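Local coordinates for uncharacterized protein (Legionella longbeachae NSW150, PDB 4JZA) that probably removes the 3-phosphate from phosphatidylinositol 3-phosphate, acting as a phosphoinositide phosphatase of a bacterial pathogen on lipids of its host, at residues Pro499-Gln502 with Glu503-Gln507; Pro728-Asp731 with Gly732-Gln735; Ile751-Glu754 with Lys755-Val759. All coordinates share one frame; numbering follows the deposited sequence.

Interaction 1. Residues Pro499-Gln502 with Glu503-Gln507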
loop_
_atom_site.group_PDB
_atom_site.type_symbol
_atom_site.label_atom_id
_atom_site.label_comp_id
_atom_site.label_asym_id
_atom_site.label_seq_id
_atom_site.Cartn_x
_atom_site.Cartn_y
_atom_site.Cartn_z
ATOM N N PRO A 499 11.376 -23.007 35.869
ATOM C CA PRO A 499 11.033 -24.374 35.516
ATOM C C PRO A 499 10.791 -24.502 34.026
ATOM O O PRO A 499 10.096 -23.682 33.480
ATOM C CB PRO A 499 9.744 -24.658 36.303
ATOM C CG PRO A 499 9.527 -23.490 37.218
ATOM C CD PRO A 499 10.400 -22.361 36.770
ATOM N N GLY A 500 11.361 -25.531 33.402
ATOM C CA GLY A 500 11.132 -25.882 32.014
ATOM C C GLY A 500 12.163 -25.304 31.056
ATOM O O GLY A 500 12.215 -25.660 29.841
ATOM N N LEU A 501 12.992 -24.407 31.558
ATOM C CA LEU A 501 13.811 -23.652 30.654
ATOM C C LEU A 501 14.929 -24.515 30.136
ATOM O O LEU A 501 15.273 -24.441 28.968
ATOM C CB LEU A 501 14.362 -22.411 31.323
ATOM C CG LEU A 501 15.259 -21.482 30.499
ATOM C CD1 LEU A 501 14.494 -21.007 29.274
ATOM C CD2 LEU A 501 15.722 -20.261 31.288
ATOM N N GLN A 502 15.505 -25.360 30.970
ATOM C CA GLN A 502 16.800 -25.963 30.599
ATOM C C GLN A 502 16.676 -26.796 29.335
ATOM O O GLN A 502 17.490 -26.665 28.441
ATOM C CB GLN A 502 17.414 -26.777 31.762
ATOM C CG GLN A 502 18.828 -27.300 31.514
ATOM C CD GLN A 502 19.849 -26.193 31.254
ATOM O OE1 GLN A 502 19.890 -25.157 31.964
ATOM N NE2 GLN A 502 20.680 -26.391 30.223
ATOM N N GLU A 503 15.625 -27.609 29.252
ATOM C CA GLU A 503 15.397 -28.448 28.075
ATOM C C GLU A 503 15.210 -27.608 26.798
ATOM O O GLU A 503 15.546 -28.082 25.715
ATOM C CB GLU A 503 14.224 -29.432 28.268
ATOM C CG GLU A 503 12.827 -28.849 28.522
ATOM C CD GLU A 503 11.727 -29.917 28.457
ATOM O OE1 GLU A 503 11.822 -30.838 27.611
ATOM O OE2 GLU A 503 10.739 -29.830 29.231
ATOM N N LEU A 504 14.686 -26.380 26.917
ATOM C CA LEU A 504 14.603 -25.505 25.775
ATOM C C LEU A 504 15.980 -24.983 25.423
ATOM O O LEU A 504 16.325 -24.910 24.263
ATOM C CB LEU A 504 13.639 -24.343 26.001
ATOM C CG LEU A 504 12.147 -24.650 26.156
ATOM C CD1 LEU A 504 11.444 -23.433 26.708
ATOM C CD2 LEU A 504 11.518 -25.023 24.863
ATOM N N LEU A 505 16.785 -24.613 26.400
ATOM C CA LEU A 505 18.166 -24.164 26.069
ATOM C C LEU A 505 19.005 -25.289 25.436
ATOM O O LEU A 505 19.745 -25.043 24.505
ATOM C CB LEU A 505 18.898 -23.544 27.274
ATOM C CG LEU A 505 18.160 -22.422 28.003
ATOM C CD1 LEU A 505 18.870 -21.996 29.275
ATOM C CD2 LEU A 505 18.019 -21.236 27.081
ATOM N N ASP A 506 18.843 -26.514 25.893
ATOM C CA ASP A 506 19.597 -27.624 25.315
ATOM C C ASP A 506 19.216 -27.777 23.845
ATOM O O ASP A 506 20.071 -27.834 22.957
ATOM C CB ASP A 506 19.331 -28.951 26.062
ATOM C CG ASP A 506 19.863 -28.946 27.505
ATOM O OD1 ASP A 506 20.881 -28.266 27.756
ATOM O OD2 ASP A 506 19.244 -29.595 28.388
ATOM N N GLN A 507 17.912 -27.843 23.604
ATOM C CA GLN A 507 17.370 -27.936 22.259
ATOM C C GLN A 507 17.839 -26.808 21.340
ATOM O O GLN A 507 18.265 -27.059 20.230
ATOM C CB GLN A 507 15.840 -27.974 22.318
ATOM C CG GLN A 507 15.308 -29.367 22.437
ATOM C CD GLN A 507 15.950 -30.282 21.380
ATOM O OE1 GLN A 507 16.371 -31.385 21.692
ATOM N NE2 GLN A 507 16.045 -29.816 20.130
#
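Q502 and D506 are joined twice over, once through the backbone and once through their side chains. The amide N of D506 donates to Q502 O at 2.9 Å. Outside that helical bond a second one runs the other way: Q502 NE2 donates a hydrogen bond to D506 OD1 at 3.1 Å, with an N-H...O angle of 149°. OD1 lies practically in the plane of the glutamine amide. NE2 meets OD1 from above the carboxylate plane, and the two flat groups are turned 53° apart. CG anti to the backbone N and a bend at chi2 carry the Q502 amide forward, over the next turn, to D506. Such a glutamine-aspartate pair, four residues apart, straps the solvent side of the first turn of helix 501-513.

One residue earlier, L501 O takes the amide of L505 at 3.0 Å and, weakly, that of L504. Together these bonds close the opening turn of the helix, which follows the loop after helix 482-492. Ahead of it G500, with a positive phi of 95°, has its carbonyl O beside the aliphatic part of the next turn: E503 CG lies 3.5 Å from G500 O, and the branch point of L504 is also near that oxygen.

On the buried side the contact is purely apolar. L501 and L505 slant across each other, L501 CG meeting L505 CD1 at 3.8 Å, while the remaining methyls of the two leucines approach at slightly longer range. L501 goes on to pack against I538, T541 and I542 of helix 524-542. L504 reaches T541 of that helix and W577, whereas L505 leans on A491 and K492 of helix 482-492.

Interaction 2. Residues Pro728-Asp731 with Gly732-Gln735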
loop_
_atom_site.group_PDB
_atom_site.type_symbol
_atom_site.label_atom_id
_atom_site.label_comp_id
_atom_site.label_asym_id
_atom_site.label_seq_id
_atom_site.Cartn_x
_atom_site.Cartn_y
_atom_site.Cartn_z
ATOM N N PRO A 728 -13.797 13.487 -52.979
ATOM C CA PRO A 728 -14.590 14.644 -52.534
ATOM C C PRO A 728 -14.917 14.656 -51.014
ATOM O O PRO A 728 -14.714 15.671 -50.341
ATOM C CB PRO A 728 -15.871 14.533 -53.389
ATOM C CG PRO A 728 -15.994 13.074 -53.716
ATOM C CD PRO A 728 -14.583 12.559 -53.830
ATOM N N THR A 729 -15.417 13.551 -50.473
ATOM C CA THR A 729 -15.890 13.566 -49.101
ATOM C C THR A 729 -14.746 13.274 -48.131
ATOM O O THR A 729 -14.055 12.308 -48.301
ATOM C CB THR A 729 -16.983 12.508 -48.884
ATOM O OG1 THR A 729 -18.019 12.633 -49.867
ATOM C CG2 THR A 729 -17.620 12.687 -47.540
ATOM N N PRO A 730 -14.557 14.085 -47.090
ATOM C CA PRO A 730 -13.572 13.732 -46.063
ATOM C C PRO A 730 -13.830 12.370 -45.408
ATOM O O PRO A 730 -14.997 11.986 -45.171
ATOM C CB PRO A 730 -13.722 14.836 -45.003
ATOM C CG PRO A 730 -14.626 15.863 -45.557
ATOM C CD PRO A 730 -15.331 15.294 -46.762
ATOM N N ASP A 731 -12.761 11.642 -45.107
ATOM C CA ASP A 731 -12.876 10.261 -44.671
ATOM C C ASP A 731 -13.671 10.108 -43.380
ATOM O O ASP A 731 -14.454 9.133 -43.251
ATOM C CB ASP A 731 -11.489 9.621 -44.516
ATOM C CG ASP A 731 -11.537 8.065 -44.514
ATOM O OD1 ASP A 731 -11.879 7.472 -45.602
ATOM O OD2 ASP A 731 -11.210 7.471 -43.434
ATOM N N GLY A 732 -13.485 11.054 -42.450
ATOM C CA GLY A 732 -14.278 11.098 -41.223
ATOM C C GLY A 732 -15.781 11.098 -41.441
ATOM O O GLY A 732 -16.528 10.363 -40.787
ATOM N N ILE A 733 -16.213 11.874 -42.414
ATOM C CA ILE A 733 -17.592 11.925 -42.766
ATOM C C ILE A 733 -18.053 10.627 -43.420
ATOM O O ILE A 733 -19.163 10.164 -43.122
ATOM C CB ILE A 733 -17.852 13.093 -43.705
ATOM C CG1 ILE A 733 -17.470 14.422 -43.069
ATOM C CG2 ILE A 733 -19.314 13.121 -44.129
ATOM C CD1 ILE A 733 -18.280 14.788 -41.846
ATOM N N LYS A 734 -17.213 10.038 -44.288
ATOM C CA LYS A 734 -17.533 8.741 -44.917
ATOM C C LYS A 734 -17.730 7.694 -43.849
ATOM O O LYS A 734 -18.659 6.876 -43.923
ATOM C CB LYS A 734 -16.442 8.264 -45.869
ATOM C CG LYS A 734 -16.272 9.106 -47.133
ATOM C CD LYS A 734 -15.395 8.438 -48.205
ATOM C CE LYS A 734 -15.775 6.960 -48.423
ATOM N NZ LYS A 734 -15.425 6.426 -49.777
ATOM N N GLN A 735 -16.872 7.742 -42.841
ATOM C CA GLN A 735 -16.972 6.830 -41.740
ATOM C C GLN A 735 -18.208 6.975 -40.892
ATOM O O GLN A 735 -18.701 5.981 -40.344
ATOM C CB GLN A 735 -15.785 7.007 -40.839
ATOM C CG GLN A 735 -14.600 6.239 -41.360
ATOM C CD GLN A 735 -13.493 6.241 -40.371
ATOM O OE1 GLN A 735 -13.637 5.726 -39.225
ATOM N NE2 GLN A 735 -12.385 6.837 -40.765
#
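P730 O receives the amide N of K734 at 3.1 Å and also a weak bond from I733 N. P730 is the N-cap residue, the last before helix 731-740, inside the C-terminal domain of the phosphatase. The next turn bond, Q735 N to D731 O, measures 2.8 Å.

Among the side chains, the P730 ring and I733 run alongside each other, CG to CG1 at 4.0 Å, and both touch Y778 of helix 772-782. T729, one residue earlier, brings its methyl CG2 against both I733 CG2 and K734 CG, 3.8 Å from each; the T729 and I733 side chains cross at about a right angle. With its CG beside its own backbone N, K734 rests that methylene near P730 O and then carries its amine away.

D731, on the outer side, holds CG anti to its backbone N (chi1 -161°), on the carbonyl side from which OD2 can meet Q735. The amide NE2 of Q735 donates to D731 OD2 at 3.0 Å, from above the carboxylate plane.

Interaction 3. Residues Ile751-Glu754 with Lys755-Val759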
loop_
_atom_site.group_PDB
_atom_site.type_symbol
_atom_site.label_atom_id
_atom_site.label_comp_id
_atom_site.label_asym_id
_atom_site.label_seq_id
_atom_site.Cartn_x
_atom_site.Cartn_y
_atom_site.Cartn_z
ATOM N N ILE A 751 -24.253 3.919 -28.253
ATOM C CA ILE A 751 -23.053 3.277 -28.806
ATOM C C ILE A 751 -22.671 3.960 -30.121
ATOM O O ILE A 751 -21.505 4.200 -30.409
ATOM C CB ILE A 751 -23.160 1.722 -29.080
ATOM C CG1 ILE A 751 -24.400 1.029 -28.468
ATOM C CG2 ILE A 751 -21.887 1.012 -28.613
ATOM C CD1 ILE A 751 -24.172 0.215 -27.204
ATOM N N ARG A 752 -23.660 4.261 -30.940
ATOM C CA ARG A 752 -23.411 4.980 -32.199
ATOM C C ARG A 752 -22.687 6.312 -31.916
ATOM O O ARG A 752 -21.711 6.626 -32.596
ATOM C CB ARG A 752 -24.706 5.232 -32.964
ATOM C CG ARG A 752 -25.475 3.994 -33.418
ATOM C CD ARG A 752 -24.727 3.255 -34.511
ATOM N NE ARG A 752 -25.369 1.990 -34.898
ATOM C CZ ARG A 752 -26.220 1.836 -35.912
ATOM N NH1 ARG A 752 -26.573 2.876 -36.669
ATOM N NH2 ARG A 752 -26.743 0.635 -36.165
ATOM N N ILE A 753 -23.129 7.054 -30.886
ATOM C CA ILE A 753 -22.516 8.333 -30.566
ATOM C C ILE A 753 -21.110 8.093 -30.007
ATOM O O ILE A 753 -20.212 8.840 -30.316
ATOM C CB ILE A 753 -23.426 9.257 -29.682
ATOM C CG1 ILE A 753 -24.115 10.340 -30.484
ATOM C CG2 ILE A 753 -22.632 10.144 -28.747
ATOM C CD1 ILE A 753 -25.006 9.854 -31.586
ATOM N N GLU A 754 -20.931 7.050 -29.197
ATOM C CA GLU A 754 -19.598 6.642 -28.707
ATOM C C GLU A 754 -18.671 6.504 -29.914
ATOM O O GLU A 754 -17.567 7.068 -29.962
ATOM C CB GLU A 754 -19.659 5.300 -27.916
ATOM C CG GLU A 754 -18.302 4.734 -27.485
ATOM C CD GLU A 754 -18.364 3.391 -26.741
ATOM O OE1 GLU A 754 -17.394 2.596 -26.843
ATOM O OE2 GLU A 754 -19.352 3.117 -26.035
ATOM N N LYS A 755 -19.148 5.740 -30.883
ATOM C CA LYS A 755 -18.328 5.391 -32.015
ATOM C C LYS A 755 -18.072 6.575 -32.916
ATOM O O LYS A 755 -16.983 6.736 -33.404
ATOM C CB LYS A 755 -18.962 4.239 -32.796
ATOM C CG LYS A 755 -18.784 2.882 -32.117
ATOM C CD LYS A 755 -19.682 1.874 -32.795
ATOM C CE LYS A 755 -19.426 0.467 -32.308
ATOM N NZ LYS A 755 -19.703 -0.480 -33.428
ATOM N N ILE A 756 -19.084 7.398 -33.130
ATOM C CA ILE A 756 -18.933 8.584 -33.908
ATOM C C ILE A 756 -17.950 9.532 -33.280
ATOM O O ILE A 756 -17.191 10.186 -33.978
ATOM C CB ILE A 756 -20.268 9.275 -34.065
ATOM C CG1 ILE A 756 -21.134 8.455 -35.051
ATOM C CG2 ILE A 756 -20.090 10.708 -34.576
ATOM C CD1 ILE A 756 -22.594 8.886 -35.104
ATOM N N LEU A 757 -17.968 9.629 -31.962
ATOM C CA LEU A 757 -17.004 10.441 -31.268
ATOM C C LEU A 757 -15.562 9.906 -31.309
ATOM O O LEU A 757 -14.629 10.687 -31.288
ATOM C CB LEU A 757 -17.425 10.589 -29.832
ATOM C CG LEU A 757 -18.629 11.432 -29.462
ATOM C CD1 LEU A 757 -19.020 11.095 -28.028
ATOM C CD2 LEU A 757 -18.296 12.906 -29.550
ATOM N N GLN A 758 -15.383 8.589 -31.331
ATOM C CA GLN A 758 -14.086 7.986 -31.662
ATOM C C GLN A 758 -13.524 8.524 -33.018
ATOM O O GLN A 758 -12.352 8.933 -33.118
ATOM C CB GLN A 758 -14.190 6.459 -31.762
ATOM C CG GLN A 758 -13.785 5.709 -30.503
ATOM C CD GLN A 758 -14.457 4.335 -30.362
ATOM O OE1 GLN A 758 -15.090 3.808 -31.277
ATOM N NE2 GLN A 758 -14.311 3.759 -29.208
ATOM N N VAL A 759 -14.355 8.496 -34.064
ATOM C CA VAL A 759 -13.954 9.056 -35.324
ATOM C C VAL A 759 -13.513 10.525 -35.216
ATOM O O VAL A 759 -12.401 10.871 -35.606
ATOM C CB VAL A 759 -15.090 9.001 -36.319
ATOM C CG1 VAL A 759 -14.675 9.728 -37.590
ATOM C CG2 VAL A 759 -15.424 7.541 -36.625
#
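K755 starts the second half of this helical stretch by donating its amide N to I751 O at 2.9 Å. Its side chain then runs past the same carbonyl: CG lies 3.5 Å from I751 O, and CB sits near R752 O as well. The chain carries the amine outward, and the guanidinium of the like-charged R752 is well separated from it; R752 NH1 is instead held by the carbonyl of S742.

I756 repeats the pattern one step on, its amide bonded to R752 O at 2.8 Å. CG1 stands beside the backbone N (chi1 -73°), which lays CG1 and CD1 over R752 O. The terminal methyl also comes loosely within range of CD1 of I753.

L757 makes the closer apolar contact. While its amide N binds I753 O at 2.9 Å, CD1 meets I753 CG2 at 3.8 Å, the two side chains slanting across one another in the i to i+4 spacing of an alpha helix.

Q758 completes the set with a bond from its N to E754 O at 3.0 Å. The side chains of E754 and Q758 lie side by side and point the same way, but the carboxylate and amide planes are almost perpendicular, 86° apart, and E754 OE1 is 4.1 Å from Q758 NE2, too far for a hydrogen bond. E754 OE2 is hydrogen-bonded outside the two segments, and OE1 makes a long, weak ion pair with R680.

All of this belongs to helix 748-761 of the C-terminal domain, packed mainly against other helices, with L785 of a loop also touching L757. Helix 676-702 covers one flank, with C691 on I753 and V682 on L757. Helix 731-740 lies against I756 through I736 and L739, and L781 of helix 772-782 touches both I756 and L757.

Interactions 2 and 3 belong together: their centres are about 15 Å apart, on consecutive helices of the C-terminal domain. V759 closes the gap between them, its CG2 lying 3.6 Å from Q735 OE1. Interaction 1 stands apart, its centre 88 Å from that of interaction 2. All three are partly buried, interaction 3 with four of its eight touching residues buried; apart from I751, the leucines and isoleucines face inward. Interactions 1 and 2 both sit where a loop becomes a helix, and each adds a glutamine-aspartate side-chain bond, exposed in interaction 1 and only partly so at Q735. Interaction 3, inside a helix, relies on backbone bonds and aliphatic contacts, the side chains of its glutamate and glutamine not bonded to each other.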